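Local coordinates for methanol--corrinoid protein (Methanosarcina barkeri, PDB 2I2X) that carries a corrinoid cofactor that accepts the methyl group of methanol and hands it on toward coenzyme M in methanogenesis, at residues E27-E32 with I85-E90. Sequence-based numbering, arbitrary orientation.
Sequences EEAAEE and IRLYDE
Leu87 reaches across to Ala29 and Ala30, and this one side chain makes the whole apolar contact between 27-32 and 85-90. Its two methyls divide the work. Leu87 CD1 sits over Ala30, 3.8 Å from both Ala30 CB and Ala30 CA. CD2 meets the methyl of the preceding residue, with Leu87 CD2 at 4.1 Å from Ala29 CB. The fork of the leucine thus spans two successive alanines of the facing helix. Leu87 CG lies anti to the carbonyl carbon, beside the backbone N (chi1 -60°), and from there the two methyls meet the alanines. The backbones come closest where Ala30 CA lies 7.5 Å from Leu87 CA, a spacing consistent with the small alanine side chains.

The helices involved, 26-33 and 72-89, belong to the helix bundle of this corrinoid protein, apart from its Rossmann-like cofactor domain. Phe48 of helix 41-48 packs on both Ala30 and Leu87. Leu33, Val92 and Ile93 add further apolar contacts to Leu87.

Between the two segments the contact is apolar; a salt bridge lies inside 85-90. Arg86 and Glu90, one helical turn apart, form it, with Arg86 NE 3.0 Å from Glu90 OE2. The carboxylate oxygen is approached nearly end-on, but the N-H...O angle is a bent 137° and the oxygen lies 18° out of the guanidinium plane. On another side of helix 72-89, Tyr88 OH hydrogen-bonds Asn237 of a neighbouring subunit.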
loop_
_atom_site.group_PDB
_atom_site.type_symbol
_atom_site.label_atom_id
_atom_site.label_comp_id
_atom_site.label_asym_id
_atom_site.label_seq_id
_atom_site.Cartn_x
_atom_site.Cartn_y
_atom_site.Cartn_z
ATOM N N GLU B 27 -6.925 6.304 -41.221
ATOM C CA GLU B 27 -6.781 6.639 -42.634
ATOM C C GLU B 27 -7.797 7.705 -43.069
ATOM O O GLU B 27 -7.396 8.790 -43.456
ATOM C CB GLU B 27 -6.838 5.385 -43.512
ATOM C CG GLU B 27 -5.621 4.442 -43.353
ATOM C CD GLU B 27 -5.620 3.611 -42.045
ATOM O OE1 GLU B 27 -6.696 3.158 -41.588
ATOM O OE2 GLU B 27 -4.528 3.411 -41.476
ATOM N N GLU B 28 -9.093 7.419 -42.961
ATOM C CA GLU B 28 -10.147 8.390 -43.304
ATOM C C GLU B 28 -10.084 9.714 -42.543
ATOM O O GLU B 28 -10.495 10.747 -43.064
ATOM C CB GLU B 28 -11.534 7.801 -43.079
ATOM C CG GLU B 28 -11.764 6.469 -43.732
ATOM C CD GLU B 28 -12.990 5.763 -43.184
ATOM O OE1 GLU B 28 -13.438 6.102 -42.053
ATOM O OE2 GLU B 28 -13.502 4.865 -43.890
ATOM N N ALA B 29 -9.601 9.674 -41.305
ATOM C CA ALA B 29 -9.541 10.870 -40.463
ATOM C C ALA B 29 -8.418 11.822 -40.891
ATOM O O ALA B 29 -8.606 13.038 -40.868
ATOM C CB ALA B 29 -9.406 10.485 -38.998
ATOM N N ALA B 30 -7.260 11.266 -41.263
ATOM C CA ALA B 30 -6.162 12.048 -41.862
ATOM C C ALA B 30 -6.593 12.662 -43.202
ATOM O O ALA B 30 -6.301 13.823 -43.477
ATOM C CB ALA B 30 -4.910 11.191 -42.045
ATOM N N GLU B 31 -7.297 11.862 -44.002
ATOM C CA GLU B 31 -7.894 12.279 -45.267
ATOM C C GLU B 31 -8.645 13.606 -45.145
ATOM O O GLU B 31 -8.328 14.554 -45.848
ATOM C CB GLU B 31 -8.804 11.168 -45.813
ATOM C CG GLU B 31 -9.045 11.198 -47.315
ATOM C CD GLU B 31 -7.758 11.268 -48.156
ATOM O OE1 GLU B 31 -6.747 10.577 -47.850
ATOM O OE2 GLU B 31 -7.779 12.032 -49.145
ATOM N N GLU B 32 -9.616 13.672 -44.238
ATOM C CA GLU B 32 -10.331 14.916 -43.925
ATOM C C GLU B 32 -9.427 16.139 -43.643
ATOM O O GLU B 32 -9.840 17.275 -43.869
ATOM C CB GLU B 32 -11.247 14.707 -42.715
ATOM C CG GLU B 32 -12.414 13.762 -42.917
ATOM C CD GLU B 32 -13.419 13.863 -41.780
ATOM O OE1 GLU B 32 -13.054 14.431 -40.723
ATOM O OE2 GLU B 32 -14.571 13.382 -41.936
ATOM N N ILE B 85 -0.032 15.324 -35.331
ATOM C CA ILE B 85 -0.182 15.787 -33.944
ATOM C C ILE B 85 -1.647 15.980 -33.528
ATOM O O ILE B 85 -2.013 15.698 -32.375
ATOM C CB ILE B 85 0.595 17.098 -33.724
ATOM C CG1 ILE B 85 2.079 16.865 -33.991
ATOM C CG2 ILE B 85 0.389 17.668 -32.309
ATOM C CD1 ILE B 85 2.685 17.989 -34.828
ATOM N N ARG B 86 -2.479 16.462 -34.450
ATOM C CA ARG B 86 -3.900 16.654 -34.161
ATOM C C ARG B 86 -4.552 15.293 -33.848
ATOM O O ARG B 86 -5.235 15.128 -32.829
ATOM C CB ARG B 86 -4.587 17.364 -35.328
ATOM C CG ARG B 86 -6.114 17.323 -35.325
ATOM C CD ARG B 86 -6.757 18.675 -35.004
ATOM N NE ARG B 86 -8.118 18.740 -35.550
ATOM C CZ ARG B 86 -8.456 19.357 -36.682
ATOM N NH1 ARG B 86 -7.545 20.001 -37.401
ATOM N NH2 ARG B 86 -9.714 19.337 -37.094
ATOM N N LEU B 87 -4.306 14.322 -34.721
ATOM C CA LEU B 87 -4.832 12.983 -34.554
ATOM C C LEU B 87 -4.273 12.273 -33.324
ATOM O O LEU B 87 -5.012 11.582 -32.628
ATOM C CB LEU B 87 -4.619 12.160 -35.818
ATOM C CG LEU B 87 -5.307 12.740 -37.051
ATOM C CD1 LEU B 87 -4.904 11.953 -38.286
ATOM C CD2 LEU B 87 -6.832 12.815 -36.901
ATOM N N TYR B 88 -2.986 12.448 -33.045
ATOM C CA TYR B 88 -2.429 11.970 -31.791
ATOM C C TYR B 88 -3.179 12.572 -30.602
ATOM O O TYR B 88 -3.605 11.836 -29.702
ATOM C CB TYR B 88 -0.943 12.271 -31.705
ATOM C CG TYR B 88 -0.281 11.775 -30.443
ATOM C CD1 TYR B 88 -0.339 10.424 -30.083
ATOM C CD2 TYR B 88 0.408 12.649 -29.604
ATOM C CE1 TYR B 88 0.266 9.965 -28.921
ATOM C CE2 TYR B 88 1.021 12.192 -28.429
ATOM C CZ TYR B 88 0.945 10.853 -28.101
ATOM O OH TYR B 88 1.543 10.398 -26.961
ATOM N N ASP B 89 -3.351 13.898 -30.606
ATOM C CA ASP B 89 -4.107 14.614 -29.550
ATOM C C ASP B 89 -5.533 14.125 -29.389
ATOM O O ASP B 89 -6.003 13.951 -28.275
ATOM C CB ASP B 89 -4.125 16.130 -29.786
ATOM C CG ASP B 89 -2.877 16.816 -29.284
ATOM O OD1 ASP B 89 -2.204 16.310 -28.353
ATOM O OD2 ASP B 89 -2.555 17.883 -29.831
ATOM N N GLU B 90 -6.216 13.915 -30.509
ATOM C CA GLU B 90 -7.567 13.370 -30.504
ATOM C C GLU B 90 -7.584 11.880 -30.176
ATOM O O GLU B 90 -8.644 11.295 -30.026
ATOM C CB GLU B 90 -8.238 13.616 -31.849
ATOM C CG GLU B 90 -8.584 15.071 -32.108
ATOM C CD GLU B 90 -9.177 15.286 -33.477
ATOM O OE1 GLU B 90 -9.704 14.302 -34.062
ATOM O OE2 GLU B 90 -9.121 16.442 -33.964
#